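Local coordinates for protein Exo beta-1,2-glucooligosaccharide sophorohydrolase (non-reducing end) (Parabacteroides distasonis ATCC 8503, PDB 5Z06) that hydrolyses linear beta-1,2-glucan and beta-1,2-glucooligosaccharides of four or more units, releasing sophorose from the non-reducing end, at residues D7-F11 against E69-C73; P185-L190 against E215-Y219. All coordinates share one frame; numbering follows the deposited sequence.

Contact 1 of 2, residues D7-F11 against E69-C73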
ATOM      1  N   ASP A   7      17.815  -2.386   3.382  1.00 34.09           N
ATOM      2  CA  ASP A   7      18.863  -1.516   2.904  1.00 34.91           C
ATOM      3  C   ASP A   7      18.220  -0.165   2.630  1.00 34.08           C
ATOM      4  O   ASP A   7      17.097  -0.099   2.114  1.00 33.11           O
ATOM      5  CB  ASP A   7      19.491  -2.097   1.663  1.00 35.47           C
ATOM      6  CG  ASP A   7      20.062  -3.455   1.906  1.00 36.22           C
ATOM      7  OD1 ASP A   7      20.720  -3.646   2.956  1.00 37.42           O
ATOM      8  OD2 ASP A   7      19.849  -4.321   1.042  1.00 39.13           O
ATOM      9  N   TYR A   8      18.919   0.899   3.008  1.00 32.55           N
ATOM     10  CA  TYR A   8      18.490   2.259   2.705  1.00 33.03           C
ATOM     11  C   TYR A   8      18.914   2.593   1.273  1.00 34.17           C
ATOM     12  O   TYR A   8      20.074   2.964   0.989  1.00 33.17           O
ATOM     13  CB  TYR A   8      19.103   3.191   3.703  1.00 31.58           C
ATOM     14  CG  TYR A   8      18.558   4.576   3.685  1.00 31.63           C
ATOM     15  CD1 TYR A   8      17.498   4.930   4.506  1.00 30.02           C
ATOM     16  CD2 TYR A   8      19.134   5.562   2.895  1.00 30.08           C
ATOM     17  CE1 TYR A   8      17.025   6.221   4.529  1.00 29.37           C
ATOM     18  CE2 TYR A   8      18.651   6.856   2.909  1.00 29.20           C
ATOM     19  CZ  TYR A   8      17.599   7.176   3.722  1.00 28.50           C
ATOM     20  OH  TYR A   8      17.124   8.458   3.748  1.00 30.73           O
ATOM     21  N   VAL A   9      17.952   2.423   0.370  1.00 35.84           N
ATOM     22  CA  VAL A   9      18.176   2.478  -1.068  1.00 34.02           C
ATOM     23  C   VAL A   9      17.713   3.824  -1.600  1.00 33.75           C
ATOM     24  O   VAL A   9      16.612   4.243  -1.309  1.00 35.48           O
ATOM     25  CB  VAL A   9      17.398   1.339  -1.760  1.00 33.75           C
ATOM     26  CG1 VAL A   9      17.480   1.419  -3.280  1.00 33.58           C
ATOM     27  CG2 VAL A   9      17.922  -0.004  -1.283  1.00 33.80           C
ATOM     28  N   PHE A  10      18.551   4.486  -2.389  1.00 31.86           N
ATOM     29  CA  PHE A  10      18.159   5.692  -3.103  1.00 32.61           C
ATOM     30  C   PHE A  10      17.560   5.362  -4.462  1.00 33.42           C
ATOM     31  O   PHE A  10      16.677   6.058  -4.938  1.00 34.21           O
ATOM     32  CB  PHE A  10      19.357   6.606  -3.291  1.00 32.20           C
ATOM     33  CG  PHE A  10      19.894   7.131  -2.014  1.00 32.56           C
ATOM     34  CD1 PHE A  10      19.313   8.231  -1.416  1.00 31.87           C
ATOM     35  CD2 PHE A  10      20.972   6.509  -1.388  1.00 33.97           C
ATOM     36  CE1 PHE A  10      19.798   8.723  -0.216  1.00 33.79           C
ATOM     37  CE2 PHE A  10      21.471   7.006  -0.188  1.00 34.47           C
ATOM     38  CZ  PHE A  10      20.888   8.113   0.395  1.00 32.86           C
ATOM     39  N   PHE A  11      18.082   4.329  -5.112  1.00 33.14           N
ATOM     40  CA  PHE A  11      17.498   3.866  -6.342  1.00 33.29           C
ATOM     41  C   PHE A  11      17.848   2.424  -6.601  1.00 34.13           C
ATOM     42  O   PHE A  11      19.019   2.054  -6.552  1.00 36.36           O
ATOM     43  CB  PHE A  11      18.000   4.705  -7.503  1.00 32.82           C
ATOM     44  CG  PHE A  11      17.402   4.312  -8.802  1.00 32.11           C
ATOM     45  CD1 PHE A  11      16.169   4.808  -9.172  1.00 30.34           C
ATOM     46  CD2 PHE A  11      18.053   3.427  -9.644  1.00 32.05           C
ATOM     47  CE1 PHE A  11      15.595   4.443 -10.362  1.00 31.46           C
ATOM     48  CE2 PHE A  11      17.474   3.052 -10.843  1.00 32.16           C
ATOM     49  CZ  PHE A  11      16.246   3.560 -11.206  1.00 30.44           C
ATOM     50  N   GLU A  69      19.928  15.184  -8.060  1.00 31.92           N
ATOM     51  CA  GLU A  69      19.909  14.334  -6.888  1.00 31.41           C
ATOM     52  C   GLU A  69      18.936  13.196  -7.046  1.00 31.99           C
ATOM     53  O   GLU A  69      17.904  13.335  -7.714  1.00 32.79           O
ATOM     54  CB  GLU A  69      19.573  15.133  -5.641  1.00 30.50           C
ATOM     55  CG  GLU A  69      18.226  15.809  -5.679  1.00 31.83           C
ATOM     56  CD  GLU A  69      17.881  16.457  -4.355  1.00 33.70           C
ATOM     57  OE1 GLU A  69      16.765  16.222  -3.855  1.00 31.82           O
ATOM     58  OE2 GLU A  69      18.731  17.198  -3.807  1.00 32.18           O
ATOM     59  N   ILE A  70      19.284  12.081  -6.417  1.00 32.37           N
ATOM     60  CA  ILE A  70      18.464  10.908  -6.358  1.00 30.84           C
ATOM     61  C   ILE A  70      17.975  10.839  -4.919  1.00 30.98           C
ATOM     62  O   ILE A  70      18.758  10.651  -3.990  1.00 30.92           O
ATOM     63  CB  ILE A  70      19.256   9.662  -6.741  1.00 30.66           C
ATOM     64  CG1 ILE A  70      19.755   9.787  -8.177  1.00 31.57           C
ATOM     65  CG2 ILE A  70      18.381   8.426  -6.641  1.00 31.51           C
ATOM     66  CD1 ILE A  70      21.158  10.307  -8.303  1.00 33.77           C
ATOM     67  N   GLN A  71      16.672  10.987  -4.762  1.00 29.62           N
ATOM     68  CA  GLN A  71      16.050  11.114  -3.455  1.00 30.56           C
ATOM     69  C   GLN A  71      15.618   9.768  -2.897  1.00 32.30           C
ATOM     70  O   GLN A  71      15.015   8.932  -3.604  1.00 32.27           O
ATOM     71  CB  GLN A  71      14.861  12.032  -3.538  1.00 29.91           C
ATOM     72  CG  GLN A  71      15.212  13.449  -3.942  1.00 30.80           C
ATOM     73  CD  GLN A  71      14.039  14.209  -4.522  1.00 30.78           C
ATOM     74  OE1 GLN A  71      12.957  13.663  -4.687  1.00 32.17           O
ATOM     75  NE2 GLN A  71      14.255  15.474  -4.845  1.00 28.56           N
ATOM     76  N   TYR A  72      15.934   9.566  -1.619  1.00 30.82           N
ATOM     77  CA  TYR A  72      15.427   8.410  -0.899  1.00 32.42           C
ATOM     78  C   TYR A  72      13.913   8.519  -0.895  1.00 28.75           C
ATOM     79  O   TYR A  72      13.395   9.577  -0.604  1.00 26.57           O
ATOM     80  CB  TYR A  72      15.929   8.357   0.556  1.00 30.41           C
ATOM     81  CG  TYR A  72      15.230   7.271   1.345  1.00 29.81           C
ATOM     82  CD1 TYR A  72      15.522   5.930   1.121  1.00 28.47           C
ATOM     83  CD2 TYR A  72      14.263   7.585   2.287  1.00 30.85           C
ATOM     84  CE1 TYR A  72      14.889   4.935   1.824  1.00 28.51           C
ATOM     85  CE2 TYR A  72      13.612   6.592   3.002  1.00 30.84           C
ATOM     86  CZ  TYR A  72      13.921   5.269   2.767  1.00 30.07           C
ATOM     87  OH  TYR A  72      13.248   4.287   3.476  1.00 30.62           O
ATOM     88  N   CYS A  73      13.247   7.425  -1.234  1.00 30.85           N
ATOM     89  CA  CYS A  73      11.769   7.367  -1.324  1.00 34.84           C
ATOM     90  C   CYS A  73      11.259   6.820  -0.009  1.00 31.59           C
ATOM     91  O   CYS A  73      11.445   5.644   0.246  1.00 29.67           O
ATOM     92  CB  CYS A  73      11.347   6.437  -2.492  1.00 37.84           C
ATOM     93  SG  CYS A  73       9.597   5.942  -2.491  1.00 39.85           S
TER
HETATM   94  O   HOH W   1      14.351   4.942  -2.085  1.00 34.05           O
HETATM   95  O   HOH W   2      14.286   6.668  -4.598  1.00 31.00           O

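Contact 2 of 2, residues P185-L190 against E215-Y219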
ATOM      1  N   PRO A 185      26.416  -8.670   4.245  1.00 52.86           N
ATOM      2  CA  PRO A 185      25.827  -9.946   4.675  1.00 52.75           C
ATOM      3  C   PRO A 185      26.273 -11.064   3.740  1.00 51.56           C
ATOM      4  O   PRO A 185      26.321 -10.859   2.530  1.00 50.29           O
ATOM      5  CB  PRO A 185      24.316  -9.719   4.543  1.00 51.48           C
ATOM      6  CG  PRO A 185      24.134  -8.251   4.565  1.00 53.86           C
ATOM      7  CD  PRO A 185      25.401  -7.618   4.061  1.00 51.76           C
ATOM      8  N   SER A 186      26.647 -12.208   4.291  1.00 51.23           N
ATOM      9  CA  SER A 186      26.965 -13.355   3.458  1.00 56.19           C
ATOM     10  C   SER A 186      26.009 -14.488   3.782  1.00 57.82           C
ATOM     11  O   SER A 186      25.189 -14.409   4.709  1.00 51.68           O
ATOM     12  CB  SER A 186      28.432 -13.770   3.620  1.00 58.32           C
ATOM     13  OG  SER A 186      28.722 -13.997   4.978  1.00 58.89           O
ATOM     14  N   VAL A 187      26.086 -15.518   2.955  1.00 61.06           N
ATOM     15  CA  VAL A 187      25.274 -16.711   3.103  1.00 61.16           C
ATOM     16  C   VAL A 187      26.247 -17.889   3.079  1.00 63.46           C
ATOM     17  O   VAL A 187      27.228 -17.860   2.327  1.00 60.31           O
ATOM     18  CB  VAL A 187      24.215 -16.800   1.975  1.00 60.51           C
ATOM     19  CG1 VAL A 187      23.409 -15.511   1.903  1.00 59.90           C
ATOM     20  CG2 VAL A 187      24.838 -17.090   0.612  1.00 59.23           C
ATOM     21  N   SER A 188      25.996 -18.909   3.898  1.00 67.34           N
ATOM     22  CA  SER A 188      26.833 -20.120   3.867  1.00 70.04           C
ATOM     23  C   SER A 188      26.668 -20.850   2.516  1.00 71.38           C
ATOM     24  O   SER A 188      27.671 -21.232   1.896  1.00 72.98           O
ATOM     25  CB  SER A 188      26.543 -21.038   5.066  1.00 68.03           C
ATOM     26  OG  SER A 188      25.152 -21.171   5.289  1.00 68.32           O
ATOM     27  N   ALA A 189      25.413 -20.996   2.061  1.00 68.12           N
ATOM     28  CA  ALA A 189      25.075 -21.595   0.753  1.00 59.33           C
ATOM     29  C   ALA A 189      24.034 -20.747   0.017  1.00 56.27           C
ATOM     30  O   ALA A 189      23.087 -20.248   0.627  1.00 52.83           O
ATOM     31  CB  ALA A 189      24.551 -23.007   0.942  1.00 60.66           C
ATOM     32  N   LEU A 190      24.219 -20.600  -1.295  1.00 53.92           N
ATOM     33  CA  LEU A 190      23.367 -19.770  -2.141  1.00 49.47           C
ATOM     34  C   LEU A 190      22.593 -20.656  -3.113  1.00 48.71           C
ATOM     35  O   LEU A 190      23.039 -20.964  -4.213  1.00 51.51           O
ATOM     36  CB  LEU A 190      24.216 -18.733  -2.874  1.00 48.55           C
ATOM     37  CG  LEU A 190      23.478 -17.602  -3.602  1.00 49.74           C
ATOM     38  CD1 LEU A 190      22.734 -16.682  -2.645  1.00 49.91           C
ATOM     39  CD2 LEU A 190      24.452 -16.794  -4.443  1.00 50.15           C
ATOM     40  N   GLU A 215      18.447 -17.494   4.863  1.00 48.25           N
ATOM     41  CA  GLU A 215      19.731 -16.934   4.429  1.00 51.10           C
ATOM     42  C   GLU A 215      19.616 -15.484   3.896  1.00 48.77           C
ATOM     43  O   GLU A 215      18.710 -15.162   3.128  1.00 48.59           O
ATOM     44  CB  GLU A 215      20.363 -17.842   3.368  1.00 57.52           C
ATOM     45  CG  GLU A 215      20.907 -19.176   3.886  1.00 63.23           C
ATOM     46  CD  GLU A 215      22.224 -19.038   4.655  1.00 65.80           C
ATOM     47  OE1 GLU A 215      23.288 -19.369   4.094  1.00 69.21           O
ATOM     48  OE2 GLU A 215      22.205 -18.598   5.821  1.00 67.45           O
ATOM     49  N   ASP A 216      20.560 -14.628   4.278  1.00 45.80           N
ATOM     50  CA  ASP A 216      20.439 -13.188   4.070  1.00 43.77           C
ATOM     51  C   ASP A 216      20.919 -12.766   2.660  1.00 44.13           C
ATOM     52  O   ASP A 216      21.970 -12.142   2.473  1.00 43.67           O
ATOM     53  CB  ASP A 216      21.152 -12.431   5.192  1.00 43.24           C
ATOM     54  CG  ASP A 216      20.693 -10.997   5.305  1.00 47.64           C
ATOM     55  OD1 ASP A 216      19.775 -10.588   4.567  1.00 52.71           O
ATOM     56  OD2 ASP A 216      21.249 -10.249   6.118  1.00 46.48           O
ATOM     57  N   ILE A 217      20.112 -13.124   1.669  1.00 42.88           N
ATOM     58  CA  ILE A 217      20.386 -12.795   0.277  1.00 41.91           C
ATOM     59  C   ILE A 217      19.959 -11.362  -0.054  1.00 41.85           C
ATOM     60  O   ILE A 217      19.133 -10.748   0.650  1.00 37.54           O
ATOM     61  CB  ILE A 217      19.732 -13.797  -0.699  1.00 40.04           C
ATOM     62  CG1 ILE A 217      18.207 -13.772  -0.622  1.00 41.49           C
ATOM     63  CG2 ILE A 217      20.242 -15.207  -0.428  1.00 41.12           C
ATOM     64  CD1 ILE A 217      17.557 -14.124  -1.932  1.00 43.11           C
ATOM     65  N   LYS A 218      20.519 -10.844  -1.144  1.00 40.33           N
ATOM     66  CA  LYS A 218      20.268  -9.457  -1.537  1.00 42.75           C
ATOM     67  C   LYS A 218      18.913  -9.364  -2.251  1.00 40.91           C
ATOM     68  O   LYS A 218      18.062  -8.552  -1.912  1.00 39.00           O
ATOM     69  CB  LYS A 218      21.396  -8.952  -2.433  1.00 42.30           C
ATOM     70  CG  LYS A 218      21.441  -7.443  -2.593  1.00 45.01           C
ATOM     71  CD  LYS A 218      22.436  -7.041  -3.669  1.00 45.21           C
ATOM     72  CE  LYS A 218      22.479  -5.542  -3.889  1.00 45.83           C
ATOM     73  NZ  LYS A 218      23.037  -4.819  -2.732  1.00 46.54           N
ATOM     74  N   TYR A 219      18.744 -10.206  -3.253  1.00 38.86           N
ATOM     75  CA  TYR A 219      17.528 -10.222  -4.030  1.00 38.43           C
ATOM     76  C   TYR A 219      17.479 -11.474  -4.844  1.00 38.40           C
ATOM     77  O   TYR A 219      18.458 -12.212  -4.931  1.00 38.06           O
ATOM     78  CB  TYR A 219      17.391  -8.984  -4.930  1.00 36.34           C
ATOM     79  CG  TYR A 219      18.617  -8.489  -5.704  1.00 35.60           C
ATOM     80  CD1 TYR A 219      19.250  -9.277  -6.665  1.00 35.07           C
ATOM     81  CD2 TYR A 219      19.066  -7.177  -5.545  1.00 35.08           C
ATOM     82  CE1 TYR A 219      20.334  -8.795  -7.386  1.00 35.87           C
ATOM     83  CE2 TYR A 219      20.140  -6.687  -6.264  1.00 34.83           C
ATOM     84  CZ  TYR A 219      20.766  -7.495  -7.185  1.00 35.53           C
ATOM     85  OH  TYR A 219      21.821  -6.991  -7.896  1.00 35.71           O
TER
HETATM   86  O   HOH W   3      24.371 -12.011   1.168  1.00 40.77           O

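Contact 1 of 2, residues D7-F11 against E69-C73
The rings of Tyr8 and Tyr72 form an offset stack, centroids 3.9 Å apart and planes at 11°. One face of each ring is taken by the other: Tyr72 CD1 lies over Tyr8, and Tyr8 CE1 over Tyr72. Phe10 CZ meets the edge of the Tyr8 ring in its plane, and Val9 O sits at the edge of Tyr72, 3.2 Å from its CD1. The contact lies between two antiparallel sheets packed in the manner of a beta-sandwich: residues 7-11 pair with strand 169-180 of one sheet, while strand 65-71 belongs to the other. Tyrosine suits position 8 because its ring supplies a flat surface while its hydroxyl, lying over the CB end of the Tyr72 ring, 3.3 Å from Tyr72 CG, hydrogen-bonds Leu155 O. A leucine in its place would probably leave Tyr72 without its flat partner and the Leu155 carbonyl without that donor. Phe81 adds an edge-to-face contact to Tyr8 and also touches Tyr72.

Phe10 stands where the chain turns a corner. Its CG lies anti to the carbonyl carbon (chi1 -65°), which swings the ring back alongside its own N, so that the Phe10 ring turns its edge to the Gln71-Tyr72 peptide, CD1 3.6 Å from Tyr72 N. The branched Ile70 packs beside it: its CG2, anti to the backbone N, lies 3.9 Å from Phe10 CB and 3.8 Å from Phe11 CB. Two waters link the backbones, though their distances to the carbonyl oxygens are too short to be read closely. One lies between Phe10 O and Gln71 O; the other, beside Val9 O, accepts from Cys73 N at 2.8 Å.

Contact 2 of 2, residues P185-L190 against E215-Y219
Glu215 OE1 carries the direct hydrogen bonding between these two irregular segments, collecting three donors from the backbone and hydroxyl around Ser188. The hydroxyl OG of Ser188 donates to OE1 over 2.9 Å, arriving from above the carboxylate plane, 42° out of it. Ser188 N also donates to OE1 at 2.8 Å, but its strongly bent angle of 124° makes the bond weak; Ala189 N, straighter but 3.4 Å from OE1, is weak as well. Glutamate suits the place because its chain, bent at chi2 (-75°), is long enough to fold back toward Ser188, and a small serine can offer both its N-H and its hydroxyl to one oxygen.

The other polar link is a water that donates to both Pro185 O and Asp216 O. Asp216 itself puts OD2 against the proline ring, 3.5 Å from Pro185 CB, while the same carboxylate oxygen is held in a salt bridge by Arg82, which Pro185 also touches.

Apolar contacts fill the middle. The CG2 branch of Ile217 meets two methyl groups, Leu190 CD1 at 3.6 Å and Val187 CG1 at 3.9 Å, and both Leu190 and Ile217 also rest on Ala261 of strand 254-262.

The backbone of 215-219 is kinked by an inverse gamma turn centred on Asp216, closed by Ile217 N to Glu215 O at 2.9 Å. Just beyond it Lys218 and Tyr219 both face Val262, a classic beta bulge that leads the chain into strand 219-225 of an antiparallel sheet.

The two contacts follow one another along the chain; their centres lie 22 Å apart and their nearest atoms about 5 Å, without touching. Arg82 joins them, bridging Asp7 of the first and Asp216 of the second by salt bridges, and Glu178 touches Val9 while pairing with Lys218. The calcium ion also lies near this junction: the side chain of Phe11 is about 4 Å from it and touches the metal-site residues Asn52 and Asp175, and Tyr219 touches Thr49, another of them. Both contacts lie in the beta-rich N-terminal part, while the active site probably lies in the helix-rich C-terminal part, which contains the glycoamylase-like sequence.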